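Local coordinates for protein polyprenyl synthetase (Nonlabens dokdonensis, PDB 6KD7) that probably acts as a magnesium-dependent geranylgeranyl pyrophosphate synthase, lengthening prenyl diphosphates by prenyl transfer, at residues 31-36 / 89-94; 46-51 / 59-64; 230-235 / 253-258. All blocks are in the same frame, centred on the assembly; numbering follows the deposited sequence.

Interaction 1: 31-36 / 89-94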
loop_
_atom_site.group_PDB
_atom_site.type_symbol
_atom_site.label_atom_id
_atom_site.label_comp_id
_atom_site.label_asym_id
_atom_site.label_seq_id
_atom_site.Cartn_x
_atom_site.Cartn_y
_atom_site.Cartn_z
ATOM N N VAL A 31 -17.226 -16.765 19.020
ATOM C CA VAL A 31 -17.757 -18.152 18.967
ATOM C C VAL A 31 -19.289 -18.059 18.924
ATOM O O VAL A 31 -19.909 -18.730 18.089
ATOM C CB VAL A 31 -17.305 -18.979 20.173
ATOM C CG1 VAL A 31 -17.954 -20.365 20.146
ATOM C CG2 VAL A 31 -15.786 -19.062 20.261
ATOM N N HIS A 32 -19.884 -17.284 19.813
ATOM C CA HIS A 32 -21.367 -17.099 19.842
ATOM C C HIS A 32 -21.858 -16.510 18.500
ATOM O O HIS A 32 -22.873 -16.987 17.942
ATOM C CB HIS A 32 -21.762 -16.268 21.056
ATOM C CG HIS A 32 -21.395 -16.955 22.330
ATOM N ND1 HIS A 32 -20.432 -16.444 23.209
ATOM C CD2 HIS A 32 -21.754 -18.149 22.830
ATOM C CE1 HIS A 32 -20.281 -17.282 24.208
ATOM N NE2 HIS A 32 -21.061 -18.324 23.993
ATOM N N TYR A 33 -21.102 -15.553 17.957
ATOM C CA TYR A 33 -21.425 -14.908 16.677
ATOM C C TYR A 33 -21.470 -15.956 15.576
ATOM O O TYR A 33 -22.466 -16.036 14.862
ATOM C CB TYR A 33 -20.427 -13.801 16.379
ATOM C CG TYR A 33 -20.634 -13.098 15.061
ATOM C CD1 TYR A 33 -21.499 -12.021 14.955
ATOM C CD2 TYR A 33 -19.922 -13.472 13.942
ATOM C CE1 TYR A 33 -21.658 -11.336 13.762
ATOM C CE2 TYR A 33 -20.050 -12.786 12.749
ATOM C CZ TYR A 33 -20.920 -11.699 12.652
ATOM O OH TYR A 33 -21.039 -11.049 11.450
ATOM N N ILE A 34 -20.416 -16.749 15.391
ATOM C CA ILE A 34 -20.406 -17.651 14.211
ATOM C C ILE A 34 -21.450 -18.757 14.396
ATOM O O ILE A 34 -22.006 -19.223 13.369
ATOM C CB ILE A 34 -19.005 -18.195 13.885
ATOM C CG1 ILE A 34 -19.022 -18.812 12.483
ATOM C CG2 ILE A 34 -18.513 -19.156 14.965
ATOM C CD1 ILE A 34 -17.701 -18.813 11.842
ATOM N N LEU A 35 -21.731 -19.179 15.630
ATOM C CA LEU A 35 -22.734 -20.260 15.872
ATOM C C LEU A 35 -24.152 -19.728 15.700
ATOM O O LEU A 35 -25.027 -20.544 15.615
ATOM C CB LEU A 35 -22.545 -20.846 17.267
ATOM C CG LEU A 35 -21.241 -21.623 17.442
ATOM C CD1 LEU A 35 -21.077 -22.042 18.885
ATOM C CD2 LEU A 35 -21.200 -22.823 16.494
ATOM N N ASP A 36 -24.337 -18.415 15.613
ATOM C CA ASP A 36 -25.659 -17.782 15.485
ATOM C C ASP A 36 -25.923 -17.325 14.050
ATOM O O ASP A 36 -26.779 -16.490 13.896
ATOM C CB ASP A 36 -25.738 -16.598 16.440
ATOM C CG ASP A 36 -27.158 -16.109 16.660
ATOM O OD1 ASP A 36 -28.090 -16.898 16.487
ATOM O OD2 ASP A 36 -27.308 -14.938 16.988
ATOM N N ARG A 89 -23.197 -16.042 5.120
ATOM C CA ARG A 89 -24.648 -16.043 5.432
ATOM C C ARG A 89 -25.182 -14.617 5.618
ATOM O O ARG A 89 -25.951 -14.397 6.535
ATOM C CB ARG A 89 -24.949 -16.988 6.594
ATOM C CG ARG A 89 -24.597 -18.434 6.286
ATOM C CD ARG A 89 -25.219 -19.413 7.249
ATOM N NE ARG A 89 -26.664 -19.336 7.176
ATOM C CZ ARG A 89 -27.407 -20.086 6.384
ATOM N NH1 ARG A 89 -26.838 -20.980 5.595
ATOM N NH2 ARG A 89 -28.715 -19.933 6.381
ATOM N N GLY A 90 -24.713 -13.689 4.794
ATOM C CA GLY A 90 -25.221 -12.322 4.737
ATOM C C GLY A 90 -24.661 -11.447 5.824
ATOM O O GLY A 90 -25.132 -10.302 5.917
ATOM N N LYS A 91 -23.718 -11.949 6.624
ATOM C CA LYS A 91 -23.151 -11.179 7.755
ATOM C C LYS A 91 -21.630 -11.130 7.614
ATOM O O LYS A 91 -21.058 -11.943 6.852
ATOM C CB LYS A 91 -23.566 -11.754 9.099
ATOM C CG LYS A 91 -25.058 -11.702 9.381
ATOM C CD LYS A 91 -25.357 -11.658 10.885
ATOM C CE LYS A 91 -26.805 -11.326 11.175
ATOM N NZ LYS A 91 -27.675 -11.812 10.074
ATOM N N GLU A 92 -21.007 -10.151 8.253
ATOM C CA GLU A 92 -19.534 -10.010 8.192
ATOM C C GLU A 92 -18.877 -11.283 8.737
ATOM O O GLU A 92 -19.341 -11.834 9.745
ATOM C CB GLU A 92 -19.059 -8.788 8.966
ATOM C CG GLU A 92 -19.292 -7.512 8.175
ATOM C CD GLU A 92 -18.669 -6.247 8.728
ATOM O OE1 GLU A 92 -18.337 -6.246 9.933
ATOM O OE2 GLU A 92 -18.503 -5.275 7.910
ATOM N N THR A 93 -17.800 -11.705 8.099
ATOM C CA THR A 93 -16.946 -12.788 8.633
ATOM C C THR A 93 -16.291 -12.318 9.928
ATOM O O THR A 93 -16.141 -11.105 10.129
ATOM C CB THR A 93 -15.985 -13.228 7.550
ATOM O OG1 THR A 93 -15.313 -12.046 7.122
ATOM C CG2 THR A 93 -16.737 -13.917 6.431
ATOM N N VAL A 94 -15.862 -13.268 10.748
ATOM C CA VAL A 94 -15.245 -12.979 12.048
ATOM C C VAL A 94 -14.035 -12.084 11.836
ATOM O O VAL A 94 -13.901 -11.151 12.620
ATOM C CB VAL A 94 -14.896 -14.288 12.788
ATOM C CG1 VAL A 94 -13.959 -14.027 13.948
ATOM C CG2 VAL A 94 -16.166 -15.006 13.261
HETATM O O HOH W 1 -22.295 -8.527 10.377
#

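Interaction 2: 46-51 / 59-64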
loop_
_atom_site.group_PDB
_atom_site.type_symbol
_atom_site.label_atom_id
_atom_site.label_comp_id
_atom_site.label_asym_id
_atom_site.label_seq_id
_atom_site.Cartn_x
_atom_site.Cartn_y
_atom_site.Cartn_z
ATOM N N LEU A 46 -27.112 -35.125 11.441
ATOM C CA LEU A 46 -26.748 -36.497 11.010
ATOM C C LEU A 46 -26.377 -37.348 12.249
ATOM O O LEU A 46 -26.746 -38.545 12.270
ATOM C CB LEU A 46 -25.599 -36.461 10.002
ATOM C CG LEU A 46 -25.945 -35.921 8.612
ATOM C CD1 LEU A 46 -24.691 -35.713 7.776
ATOM C CD2 LEU A 46 -26.909 -36.828 7.882
ATOM N N THR A 47 -25.664 -36.764 13.219
ATOM C CA THR A 47 -25.197 -37.425 14.457
ATOM C C THR A 47 -26.446 -37.886 15.234
ATOM O O THR A 47 -26.524 -39.114 15.527
ATOM C CB THR A 47 -24.236 -36.516 15.240
ATOM O OG1 THR A 47 -23.057 -36.319 14.445
ATOM C CG2 THR A 47 -23.865 -37.130 16.572
ATOM N N LEU A 48 -27.396 -36.977 15.467
ATOM C CA LEU A 48 -28.663 -37.261 16.200
ATOM C C LEU A 48 -29.485 -38.319 15.451
ATOM O O LEU A 48 -29.949 -39.281 16.077
ATOM C CB LEU A 48 -29.461 -35.981 16.380
ATOM C CG LEU A 48 -28.724 -34.849 17.056
ATOM C CD1 LEU A 48 -29.628 -33.637 17.164
ATOM C CD2 LEU A 48 -28.200 -35.243 18.423
ATOM N N MET A 49 -29.597 -38.218 14.141
ATOM C CA MET A 49 -30.389 -39.177 13.357
ATOM C C MET A 49 -29.760 -40.562 13.509
ATOM O O MET A 49 -30.516 -41.532 13.682
ATOM C CB MET A 49 -30.435 -38.793 11.873
ATOM C CG MET A 49 -31.341 -37.580 11.572
ATOM S SD MET A 49 -30.950 -36.851 9.950
ATOM C CE MET A 49 -31.539 -38.179 8.917
ATOM N N SER A 50 -28.435 -40.660 13.382
ATOM C CA SER A 50 -27.666 -41.932 13.461
ATOM C C SER A 50 -27.923 -42.575 14.829
ATOM O O SER A 50 -28.263 -43.752 14.895
ATOM C CB SER A 50 -26.202 -41.698 13.278
ATOM O OG SER A 50 -25.514 -42.917 13.058
ATOM N N ALA A 51 -27.759 -41.795 15.880
ATOM C CA ALA A 51 -27.996 -42.211 17.256
ATOM C C ALA A 51 -29.408 -42.834 17.328
ATOM O O ALA A 51 -29.486 -44.011 17.634
ATOM C CB ALA A 51 -27.816 -41.039 18.172
ATOM N N LYS A 59 -30.667 -37.010 23.001
ATOM C CA LYS A 59 -30.062 -36.428 24.218
ATOM C C LYS A 59 -28.714 -37.100 24.474
ATOM O O LYS A 59 -27.791 -36.406 24.871
ATOM C CB LYS A 59 -31.013 -36.597 25.401
ATOM C CG LYS A 59 -30.464 -36.124 26.736
ATOM C CD LYS A 59 -31.299 -36.539 27.921
ATOM C CE LYS A 59 -30.530 -36.488 29.222
ATOM N NZ LYS A 59 -31.430 -36.552 30.397
ATOM N N ASP A 60 -28.615 -38.397 24.212
ATOM C CA ASP A 60 -27.345 -39.106 24.500
ATOM C C ASP A 60 -26.271 -38.563 23.546
ATOM O O ASP A 60 -25.162 -38.317 24.018
ATOM C CB ASP A 60 -27.387 -40.630 24.321
ATOM C CG ASP A 60 -28.232 -41.428 25.315
ATOM O OD1 ASP A 60 -28.307 -40.994 26.516
ATOM O OD2 ASP A 60 -28.832 -42.479 24.857
ATOM N N ALA A 61 -26.621 -38.386 22.271
ATOM C CA ALA A 61 -25.715 -37.998 21.174
ATOM C C ALA A 61 -25.433 -36.486 21.153
ATOM O O ALA A 61 -24.622 -36.057 20.347
ATOM C CB ALA A 61 -26.283 -38.464 19.873
ATOM N N MET A 62 -26.070 -35.710 22.003
ATOM C CA MET A 62 -26.181 -34.254 21.812
ATOM C C MET A 62 -24.779 -33.630 21.921
ATOM O O MET A 62 -24.450 -32.843 21.043
ATOM C CB MET A 62 -27.084 -33.606 22.853
ATOM C CG MET A 62 -27.464 -32.151 22.541
ATOM S SD MET A 62 -28.259 -31.926 20.929
ATOM C CE MET A 62 -29.766 -32.886 21.141
ATOM N N ASN A 63 -24.009 -33.935 22.971
ATOM C CA ASN A 63 -22.668 -33.313 23.172
ATOM C C ASN A 63 -21.802 -33.593 21.925
ATOM O O ASN A 63 -21.190 -32.645 21.418
ATOM C CB ASN A 63 -22.038 -33.751 24.490
ATOM C CG ASN A 63 -22.639 -33.027 25.676
ATOM O OD1 ASN A 63 -23.500 -32.179 25.536
ATOM N ND2 ASN A 63 -22.150 -33.328 26.857
ATOM N N ALA A 64 -21.829 -34.802 21.384
ATOM C CA ALA A 64 -21.063 -35.167 20.186
ATOM C C ALA A 64 -21.568 -34.399 18.952
ATOM O O ALA A 64 -20.736 -34.054 18.071
ATOM C CB ALA A 64 -21.142 -36.631 19.922
#

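Interaction 3: 230-235 / 253-258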
loop_
_atom_site.group_PDB
_atom_site.type_symbol
_atom_site.label_atom_id
_atom_site.label_comp_id
_atom_site.label_asym_id
_atom_site.label_seq_id
_atom_site.Cartn_x
_atom_site.Cartn_y
_atom_site.Cartn_z
ATOM N N ARG A 230 -15.312 -17.272 -11.989
ATOM C CA ARG A 230 -14.554 -16.031 -11.777
ATOM C C ARG A 230 -13.174 -16.343 -11.186
ATOM O O ARG A 230 -12.180 -15.672 -11.581
ATOM C CB ARG A 230 -15.333 -15.101 -10.870
ATOM C CG ARG A 230 -14.545 -13.847 -10.533
ATOM C CD ARG A 230 -15.414 -12.810 -9.848
ATOM N NE ARG A 230 -15.795 -13.315 -8.549
ATOM C CZ ARG A 230 -14.963 -13.488 -7.530
ATOM N NH1 ARG A 230 -13.672 -13.172 -7.614
ATOM N NH2 ARG A 230 -15.442 -13.991 -6.408
ATOM N N GLU A 231 -13.088 -17.307 -10.272
ATOM C CA GLU A 231 -11.831 -17.590 -9.532
ATOM C C GLU A 231 -11.057 -18.702 -10.229
ATOM O O GLU A 231 -10.038 -19.125 -9.721
ATOM C CB GLU A 231 -12.147 -17.962 -8.093
ATOM C CG GLU A 231 -12.711 -16.800 -7.301
ATOM C CD GLU A 231 -12.862 -17.068 -5.804
ATOM O OE1 GLU A 231 -12.922 -18.257 -5.413
ATOM O OE2 GLU A 231 -12.936 -16.085 -5.029
ATOM N N ASN A 232 -11.535 -19.158 -11.378
ATOM C CA ASN A 232 -10.866 -20.224 -12.147
ATOM C C ASN A 232 -10.668 -21.460 -11.266
ATOM O O ASN A 232 -9.651 -22.127 -11.467
ATOM C CB ASN A 232 -9.540 -19.725 -12.754
ATOM C CG ASN A 232 -9.760 -18.498 -13.610
ATOM O OD1 ASN A 232 -10.645 -18.488 -14.483
ATOM N ND2 ASN A 232 -9.020 -17.445 -13.318
ATOM N N LYS A 233 -11.640 -21.821 -10.419
ATOM C CA LYS A 233 -11.550 -23.080 -9.627
ATOM C C LYS A 233 -11.845 -24.237 -10.565
ATOM O O LYS A 233 -12.875 -24.209 -11.269
ATOM C CB LYS A 233 -12.517 -23.098 -8.451
ATOM C CG LYS A 233 -12.134 -22.154 -7.331
ATOM C CD LYS A 233 -11.852 -22.820 -5.994
ATOM C CE LYS A 233 -12.309 -21.955 -4.831
ATOM N NZ LYS A 233 -11.449 -20.754 -4.645
ATOM N N LYS A 234 -10.955 -25.202 -10.612
ATOM C CA LYS A 234 -11.106 -26.367 -11.519
ATOM C C LYS A 234 -12.003 -27.402 -10.813
ATOM O O LYS A 234 -11.466 -28.309 -10.137
ATOM C CB LYS A 234 -9.696 -26.866 -11.859
ATOM C CG LYS A 234 -8.913 -25.954 -12.808
ATOM C CD LYS A 234 -7.605 -26.555 -13.302
ATOM C CE LYS A 234 -6.557 -26.688 -12.219
ATOM N NZ LYS A 234 -6.029 -25.357 -11.850
ATOM N N THR A 235 -13.315 -27.190 -10.862
ATOM C CA THR A 235 -14.302 -28.073 -10.199
ATOM C C THR A 235 -14.722 -29.174 -11.169
ATOM O O THR A 235 -14.248 -29.184 -12.315
ATOM C CB THR A 235 -15.504 -27.290 -9.695
ATOM O OG1 THR A 235 -16.245 -26.828 -10.818
ATOM C CG2 THR A 235 -15.142 -26.148 -8.777
ATOM N N GLU A 253 -8.548 -21.043 -22.037
ATOM C CA GLU A 253 -8.151 -19.633 -22.278
ATOM C C GLU A 253 -9.015 -18.762 -21.390
ATOM O O GLU A 253 -8.459 -17.846 -20.749
ATOM C CB GLU A 253 -8.179 -19.288 -23.770
ATOM C CG GLU A 253 -6.884 -19.698 -24.485
ATOM C CD GLU A 253 -6.994 -19.779 -26.003
ATOM O OE1 GLU A 253 -5.996 -20.193 -26.658
ATOM O OE2 GLU A 253 -8.083 -19.431 -26.533
ATOM N N TRP A 254 -10.304 -19.067 -21.252
ATOM C CA TRP A 254 -11.134 -18.297 -20.292
ATOM C C TRP A 254 -10.556 -18.457 -18.887
ATOM O O TRP A 254 -10.548 -17.495 -18.140
ATOM C CB TRP A 254 -12.585 -18.768 -20.359
ATOM C CG TRP A 254 -13.347 -18.140 -21.482
ATOM C CD1 TRP A 254 -13.765 -18.748 -22.625
ATOM C CD2 TRP A 254 -13.746 -16.757 -21.592
ATOM N NE1 TRP A 254 -14.435 -17.853 -23.417
ATOM C CE2 TRP A 254 -14.428 -16.622 -22.818
ATOM C CE3 TRP A 254 -13.576 -15.619 -20.791
ATOM C CZ2 TRP A 254 -14.971 -15.411 -23.241
ATOM C CZ3 TRP A 254 -14.111 -14.416 -21.208
ATOM C CH2 TRP A 254 -14.797 -14.316 -22.423
ATOM N N PHE A 255 -10.069 -19.652 -18.550
ATOM C CA PHE A 255 -9.624 -19.992 -17.168
ATOM C C PHE A 255 -8.222 -19.432 -16.932
ATOM O O PHE A 255 -7.723 -19.583 -15.818
ATOM C CB PHE A 255 -9.738 -21.497 -16.899
ATOM C CG PHE A 255 -11.031 -21.869 -16.207
ATOM C CD1 PHE A 255 -12.259 -21.598 -16.805
ATOM C CD2 PHE A 255 -11.033 -22.412 -14.925
ATOM C CE1 PHE A 255 -13.453 -21.876 -16.145
ATOM C CE2 PHE A 255 -12.226 -22.677 -14.260
ATOM C CZ PHE A 255 -13.434 -22.405 -14.864
ATOM N N ALA A 256 -7.620 -18.802 -17.949
ATOM C CA ALA A 256 -6.311 -18.110 -17.829
ATOM C C ALA A 256 -6.505 -16.637 -17.455
ATOM O O ALA A 256 -5.517 -16.032 -17.029
ATOM C CB ALA A 256 -5.521 -18.249 -19.118
ATOM N N LEU A 257 -7.704 -16.062 -17.612
ATOM C CA LEU A 257 -7.925 -14.651 -17.227
ATOM C C LEU A 257 -8.227 -14.565 -15.736
ATOM O O LEU A 257 -9.206 -15.185 -15.290
ATOM C CB LEU A 257 -9.075 -14.044 -18.032
ATOM C CG LEU A 257 -8.964 -14.188 -19.538
ATOM C CD1 LEU A 257 -10.136 -13.525 -20.192
ATOM C CD2 LEU A 257 -7.649 -13.610 -20.057
ATOM N N HIS A 258 -7.380 -13.854 -14.980
ATOM C CA HIS A 258 -7.642 -13.439 -13.575
ATOM C C HIS A 258 -8.753 -12.410 -13.602
ATOM O O HIS A 258 -8.817 -11.616 -14.577
ATOM C CB HIS A 258 -6.431 -12.847 -12.823
ATOM C CG HIS A 258 -6.530 -12.893 -11.326
ATOM N ND1 HIS A 258 -7.253 -11.990 -10.590
ATOM C CD2 HIS A 258 -5.973 -13.737 -10.427
ATOM C CE1 HIS A 258 -7.120 -12.261 -9.312
ATOM N NE2 HIS A 258 -6.369 -13.327 -9.189
HETATM O O HOH W 2 -12.187 -14.483 -13.949
#

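Interaction 1: 31-36 / 89-94
The short antiparallel hairpin 87-88/91-92, which follows the aspartate-rich end of helix 58-82, is tied to helix 25-35 mainly by Tyr33, which meets Lys91, Glu92 and Val94. Its phenol OH donates to Glu92 O over a short 2.5 Å. The approach angle at the carbonyl, 131°, and the in-plane position show that the hydroxyl uses a lone pair of that oxygen, and Glu92 O in turn lies at the edge of the tyrosine ring, in its plane. The same hydroxyl accepts from a water 3.0 Å from Tyr33 OH, and this water accepts from Glu92 N, also at 3.0 Å, so the peptide groups on both sides of the Glu92 CA are held by one phenol, one directly and one through solvent. Lys91 CB lies beside the hydroxyl, 3.5 Å from Tyr33 OH. Tyr33 reaches the strand because its CG stands anti to the backbone N (chi1 178°). A phenylalanine here would probably keep the apolar packing but leave Glu92 O without its donor and the water without its acceptor. Nearer the helix, Val94 CG2 lies 4.1 Å from Tyr33 CD2 and 4.3 Å from Ile34 CB. Trp98 meets the tyrosine ring edge-to-face, and Ile34 and Val94 both rest on Leu77 of helix 58-82. The Glu92 carboxylate serves another purpose, bonding through OE2 to Asn261 and to the backbone N of His258 of the second subunit. Thr93 stands at the N-cap position of helix 94-97, its OG1 bonded back to Ala85 O. The contact thus packs helix 25-35 against the hairpin just after the first aspartate-rich motif, the motif characteristic of the all-helical trans-prenyltransferase fold.

Interaction 2: 46-51 / 59-64
Leu48 spreads its two methyls over the end of Met62: CD2 is 3.9 Å and CD1 4.0 Å from Met62 CE, the two side chains crossing at a slant. Met62 starts out pointing away from helix 42-54, and the bend at its chi2 (56°), repeated at chi3, folds the thioether back so that CE meets the leucine. The other flank of Leu48 CD2 touches Ala61 CB at 4.0 Å. Ala61 meets three residues of the other helix: besides touching Leu48, its methyl presses against Ala51 CB at 3.4 Å, tighter than ordinary van der Waals contact, while its carbonyl O lies 4.0 Å from Thr47 CG2. Thr47 presents that methyl to the partner helix because CG2 is anti to the backbone N; its OG1 is directed to another partner, the backbone O of Ala176 in helix 158-183. The small side chains of Ala51, Ala61 and Ala64 are consistent with an axis separation of 8.7 Å over the short segments, whose directions lie 148° apart. The side-chain contacts are apolar, and all six touching residues are buried. On helix 58-82 the regular bonding breaks at Asn63 and Ala64, and Tyr121 OH steps in, bonded to both Asp60 O and Ala64 N, which bridges the opened turn. The two helices follow each other in the chain through a tight connection, an antiparallel helical hairpin of the isoprenoid synthase fold, whose second helix runs on to His72 and Leu76 of the pyrophosphate pocket.

Interaction 3: 230-235 / 253-258
Leu257 O is gripped by three donors: Asn232 ND2 at 3.0 Å, a water whose bond to Leu257 O is weak at 3.3 Å, and, also weakly, Lys270 NZ. The amide N-H points well at its target, with 162° at the hydrogen, and the oxygen lies almost in the amide plane; yet ND2 stands above the carbonyl plane of Leu257 and misses its lone pairs. Asn232 OD1 takes its own bond from Lys270, so both ends of the amide are engaged and its flip is fixed. That same water donates to Arg230 O at 2.6 Å, linking the last turn of helix 227-230 to the loop beyond helix 248-254. Asn232 closes that first helix in a Schellman motif. The Phe255 ring packs alongside, its CD2 3.5 Å from Asn232 CA. Asn232 OD1 sits over one face of this ring, offset toward the rim, and Lys233 O meets the ring edge in plane, 3.4 Å from Phe255 CE2. Tyr238 stacks on the ring as well. Lys233 NZ bonds to Glu231 OE1 at 3.0 Å, on the anti side of the carboxylate, while Arg230 pairs with the other carboxylate oxygen. Phe255 O lies 3.4 Å from Asn232 OD1, two acceptors with no bond between them, and Trp254 O is a further weak acceptor of Lys270 NZ. The lysine's positive charge probably offsets the negative potential of these clustered oxygens.

Interactions 1 and 2 sit 24 Å apart, centre to centre, on helices that follow each other, and helix 58-82 connects them, starting in interaction 2 and ending beside interaction 1. Interactions 1 and 3 come to about 12 Å between nearest atoms and are in series along the chain; the side chain of Ile34 is about 10 Å, and that of Lys233 about 6 Å, from a bound magnesium ion. The side chains of Thr47 in interaction 2 and Lys233 are each about 13 Å from pyrophosphate, although 41 Å separates the centres of interactions 2 and 3. Across subunits, interactions 1 and 3 join directly, since Glu92 of one copy bonds to His258 of another.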